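Local coordinates for protein Tv2483 (Treponema vincentii, PDB 6DET) that binds L-arginine selectively as a lipoprotein and probably delivers it to an ABC transporter for uptake, at residues I82-K87 with I99-F103. Sequence-based numbering, arbitrary orientation.
Sequences IQWAQK and IASGF. With ARG (arginine), chain B.
W84 places the outer rim of its indole against I99 and the backbone beyond it: CZ3 of W84 lies 3.5 Å from CG2 of I99, and CH2 of W84 stands 3.2 Å from A100 O. That carbonyl oxygen sits at the ring edge, near its plane, and is buried with no hydrogen-bonding partner in the model; its contact across the segments is with the indole rim, at CH2 and CZ3. With CG anti to the backbone N (chi1 -164°), the indole extends from the 3-10 turn 84-86 to the 99-103 segment. Its two faces are occupied differently. CD of K87 rests 3.5 Å above the plane, over the ring centre, whereas the guanidinium NH2 of the bound arginine lies over the opposite face, offset toward the rim, consistent with a cation-pi contribution. I99 divides its branches: CG2 meets the indole, and CD1 packs 3.8 Å from CB of K87, the two side chains crossing at about a right angle. Further along, CE of K87 passes 3.9 Å from CE1 of F103, at an oblique crossing, and the chain then bends at chi4 (-67°), returning NZ to W84 O and to D150 O. NZ and N of K87 approach W84 O from opposite faces of its carbonyl plane, tying the lysine to the turn. Ligand bonds come from both segments: NE1 of W84 donates to arginine OXT (2.9 Å, N-H...O 147°), while S101 O accepts from NH2 and G102 O from the ligand's amino N (2.7 Å). Together the aromatic wall and the corner carbonyls form part of the amino-acid pocket of a family 3 extracellular solute-binding protein.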
ATOM      1  N   ILE A  82     -12.828  -0.627  -1.804  1.00 35.14           N
ATOM      2  CA  ILE A  82     -12.784  -1.200  -3.141  1.00 37.25           C
ATOM      3  C   ILE A  82     -12.243  -2.619  -3.097  1.00 41.73           C
ATOM      4  O   ILE A  82     -11.604  -3.051  -2.128  1.00 42.63           O
ATOM      5  CB  ILE A  82     -11.945  -0.373  -4.112  1.00 32.50           C
ATOM      6  CG1 ILE A  82     -10.491  -0.248  -3.620  1.00 33.80           C
ATOM      7  CG2 ILE A  82     -12.579   1.037  -4.291  1.00 37.17           C
ATOM      8  CD1 ILE A  82      -9.527   0.300  -4.666  1.00 39.69           C
ATOM      9  N   GLN A  83     -12.520  -3.340  -4.183  1.00 40.86           N
ATOM     10  CA  GLN A  83     -11.841  -4.594  -4.504  1.00 49.12           C
ATOM     11  C   GLN A  83     -10.511  -4.245  -5.165  1.00 48.98           C
ATOM     12  O   GLN A  83     -10.491  -3.569  -6.198  1.00 37.34           O
ATOM     13  CB  GLN A  83     -12.702  -5.443  -5.438  1.00 72.91           C
ATOM     14  CG  GLN A  83     -12.090  -6.768  -5.821  1.00 96.13           C
ATOM     15  CD  GLN A  83     -11.940  -7.681  -4.630  1.00 96.97           C
ATOM     16  OE1 GLN A  83     -10.841  -7.861  -4.099  1.00109.31           O
ATOM     17  NE2 GLN A  83     -13.051  -8.253  -4.192  1.00 78.10           N
ATOM     18  N   TRP A  84      -9.393  -4.668  -4.566  1.00 35.94           N
ATOM     19  CA  TRP A  84      -8.115  -4.157  -5.033  1.00 38.99           C
ATOM     20  C   TRP A  84      -7.909  -4.445  -6.514  1.00 33.29           C
ATOM     21  O   TRP A  84      -7.309  -3.634  -7.230  1.00 36.78           O
ATOM     22  CB  TRP A  84      -6.972  -4.766  -4.205  1.00 35.94           C
ATOM     23  CG  TRP A  84      -5.639  -4.042  -4.335  1.00 30.55           C
ATOM     24  CD1 TRP A  84      -4.459  -4.565  -4.833  1.00 36.44           C
ATOM     25  CD2 TRP A  84      -5.332  -2.703  -3.925  1.00 32.91           C
ATOM     26  NE1 TRP A  84      -3.461  -3.626  -4.773  1.00 34.51           N
ATOM     27  CE2 TRP A  84      -3.965  -2.479  -4.221  1.00 32.25           C
ATOM     28  CE3 TRP A  84      -6.075  -1.671  -3.349  1.00 31.53           C
ATOM     29  CZ2 TRP A  84      -3.333  -1.268  -3.967  1.00 28.48           C
ATOM     30  CZ3 TRP A  84      -5.437  -0.453  -3.085  1.00 28.26           C
ATOM     31  CH2 TRP A  84      -4.078  -0.268  -3.399  1.00 29.25           C
ATOM     32  N   ALA A  85      -8.368  -5.619  -6.981  1.00 40.76           N
ATOM     33  CA  ALA A  85      -8.141  -6.023  -8.367  1.00 43.19           C
ATOM     34  C   ALA A  85      -8.869  -5.122  -9.354  1.00 44.01           C
ATOM     35  O   ALA A  85      -8.505  -5.095 -10.535  1.00 50.38           O
ATOM     36  CB  ALA A  85      -8.597  -7.471  -8.581  1.00 49.91           C
ATOM     37  N   GLN A  86      -9.872  -4.380  -8.892  1.00 39.03           N
ATOM     38  CA  GLN A  86     -10.683  -3.489  -9.717  1.00 49.16           C
ATOM     39  C   GLN A  86     -10.205  -2.045  -9.685  1.00 38.68           C
ATOM     40  O   GLN A  86     -10.876  -1.176 -10.258  1.00 34.33           O
ATOM     41  CB  GLN A  86     -12.149  -3.516  -9.246  1.00 48.68           C
ATOM     42  CG  GLN A  86     -12.881  -4.836  -9.470  1.00 58.66           C
ATOM     43  CD  GLN A  86     -12.753  -5.318 -10.893  1.00 63.10           C
ATOM     44  OE1 GLN A  86     -13.236  -4.672 -11.818  1.00 61.03           O
ATOM     45  NE2 GLN A  86     -12.065  -6.440 -11.083  1.00 77.46           N
ATOM     46  N   LYS A  87      -9.086  -1.765  -9.009  1.00 34.67           N
ATOM     47  CA  LYS A  87      -8.749  -0.387  -8.679  1.00 38.45           C
ATOM     48  C   LYS A  87      -8.548   0.454  -9.933  1.00 37.40           C
ATOM     49  O   LYS A  87      -8.950   1.619  -9.965  1.00 31.97           O
ATOM     50  CB  LYS A  87      -7.504  -0.347  -7.762  1.00 35.10           C
ATOM     51  CG  LYS A  87      -6.219  -0.972  -8.301  1.00 33.53           C
ATOM     52  CD  LYS A  87      -5.138  -0.994  -7.225  1.00 33.40           C
ATOM     53  CE  LYS A  87      -3.934  -1.779  -7.716  1.00 34.37           C
ATOM     54  NZ  LYS A  87      -4.298  -3.238  -7.880  1.00 40.70           N
ATOM     55  N   ILE A  99      -6.245   6.333  -5.214  1.00 28.38           N
ATOM     56  CA  ILE A  99      -6.070   5.025  -4.577  1.00 28.81           C
ATOM     57  C   ILE A  99      -4.993   5.162  -3.511  1.00 29.23           C
ATOM     58  O   ILE A  99      -3.923   5.708  -3.786  1.00 29.64           O
ATOM     59  CB  ILE A  99      -5.645   3.937  -5.577  1.00 28.47           C
ATOM     60  CG1 ILE A  99      -6.582   3.882  -6.794  1.00 29.64           C
ATOM     61  CG2 ILE A  99      -5.646   2.564  -4.874  1.00 28.77           C
ATOM     62  CD1 ILE A  99      -5.969   3.174  -7.987  1.00 33.81           C
ATOM     63  N   ALA A 100      -5.308   4.731  -2.291  1.00 28.32           N
ATOM     64  CA  ALA A 100      -4.353   4.697  -1.192  1.00 29.75           C
ATOM     65  C   ALA A 100      -4.265   3.238  -0.715  1.00 30.58           C
ATOM     66  O   ALA A 100      -4.304   2.330  -1.547  1.00 33.45           O
ATOM     67  CB  ALA A 100      -4.779   5.693  -0.103  1.00 29.90           C
ATOM     68  N   SER A 101      -4.114   2.997   0.590  1.00 29.54           N
ATOM     69  CA  SER A 101      -3.950   1.641   1.142  1.00 24.70           C
ATOM     70  C   SER A 101      -2.603   1.016   0.800  1.00 28.22           C
ATOM     71  O   SER A 101      -2.503  -0.198   0.600  1.00 33.99           O
ATOM     72  CB  SER A 101      -5.093   0.708   0.689  1.00 25.90           C
ATOM     73  OG  SER A 101      -6.247   1.182   1.275  1.00 37.85           O
ATOM     74  N   GLY A 102      -1.539   1.829   0.756  1.00 29.13           N
ATOM     75  CA  GLY A 102      -0.210   1.280   0.542  1.00 34.70           C
ATOM     76  C   GLY A 102       0.073   0.941  -0.910  1.00 26.76           C
ATOM     77  O   GLY A 102       0.579  -0.135  -1.225  1.00 29.96           O
ATOM     78  N   PHE A 103      -0.266   1.862  -1.813  1.00 28.19           N
ATOM     79  CA  PHE A 103      -0.081   1.665  -3.247  1.00 25.29           C
ATOM     80  C   PHE A 103       1.397   1.831  -3.624  1.00 28.17           C
ATOM     81  O   PHE A 103       1.960   2.928  -3.484  1.00 27.07           O
ATOM     82  CB  PHE A 103      -0.982   2.668  -3.990  1.00 31.68           C
ATOM     83  CG  PHE A 103      -1.036   2.467  -5.487  1.00 31.32           C
ATOM     84  CD1 PHE A 103      -2.146   1.870  -6.083  1.00 32.56           C
ATOM     85  CD2 PHE A 103      -0.010   2.925  -6.310  1.00 31.51           C
ATOM     86  CE1 PHE A 103      -2.186   1.688  -7.447  1.00 26.97           C
ATOM     87  CE2 PHE A 103      -0.063   2.736  -7.682  1.00 29.36           C
ATOM     88  CZ  PHE A 103      -1.162   2.124  -8.247  1.00 33.88           C
TER
HETATM   89  N   ARG B 500       1.587  -2.437  -2.074  1.00 27.15           N
HETATM   90  CA  ARG B 500       0.441  -3.233  -2.586  1.00 34.97           C
HETATM   91  C   ARG B 500       0.069  -2.744  -3.981  1.00 36.76           C
HETATM   92  O   ARG B 500       0.432  -1.603  -4.326  1.00 30.75           O
HETATM   93  CB  ARG B 500      -0.769  -3.113  -1.660  1.00 31.47           C
HETATM   94  CG  ARG B 500      -0.575  -3.740  -0.284  1.00 33.97           C
HETATM   95  CD  ARG B 500      -1.759  -3.540   0.658  1.00 34.94           C
HETATM   96  NE  ARG B 500      -2.932  -4.226   0.151  1.00 33.12           N
HETATM   97  CZ  ARG B 500      -3.995  -3.629  -0.377  1.00 33.39           C
HETATM   98  NH1 ARG B 500      -4.981  -4.400  -0.843  1.00 33.84           N
HETATM   99  NH2 ARG B 500      -4.073  -2.300  -0.462  1.00 32.76           N
HETATM  100  OXT ARG B 500      -0.595  -3.470  -4.733  1.00 29.36           O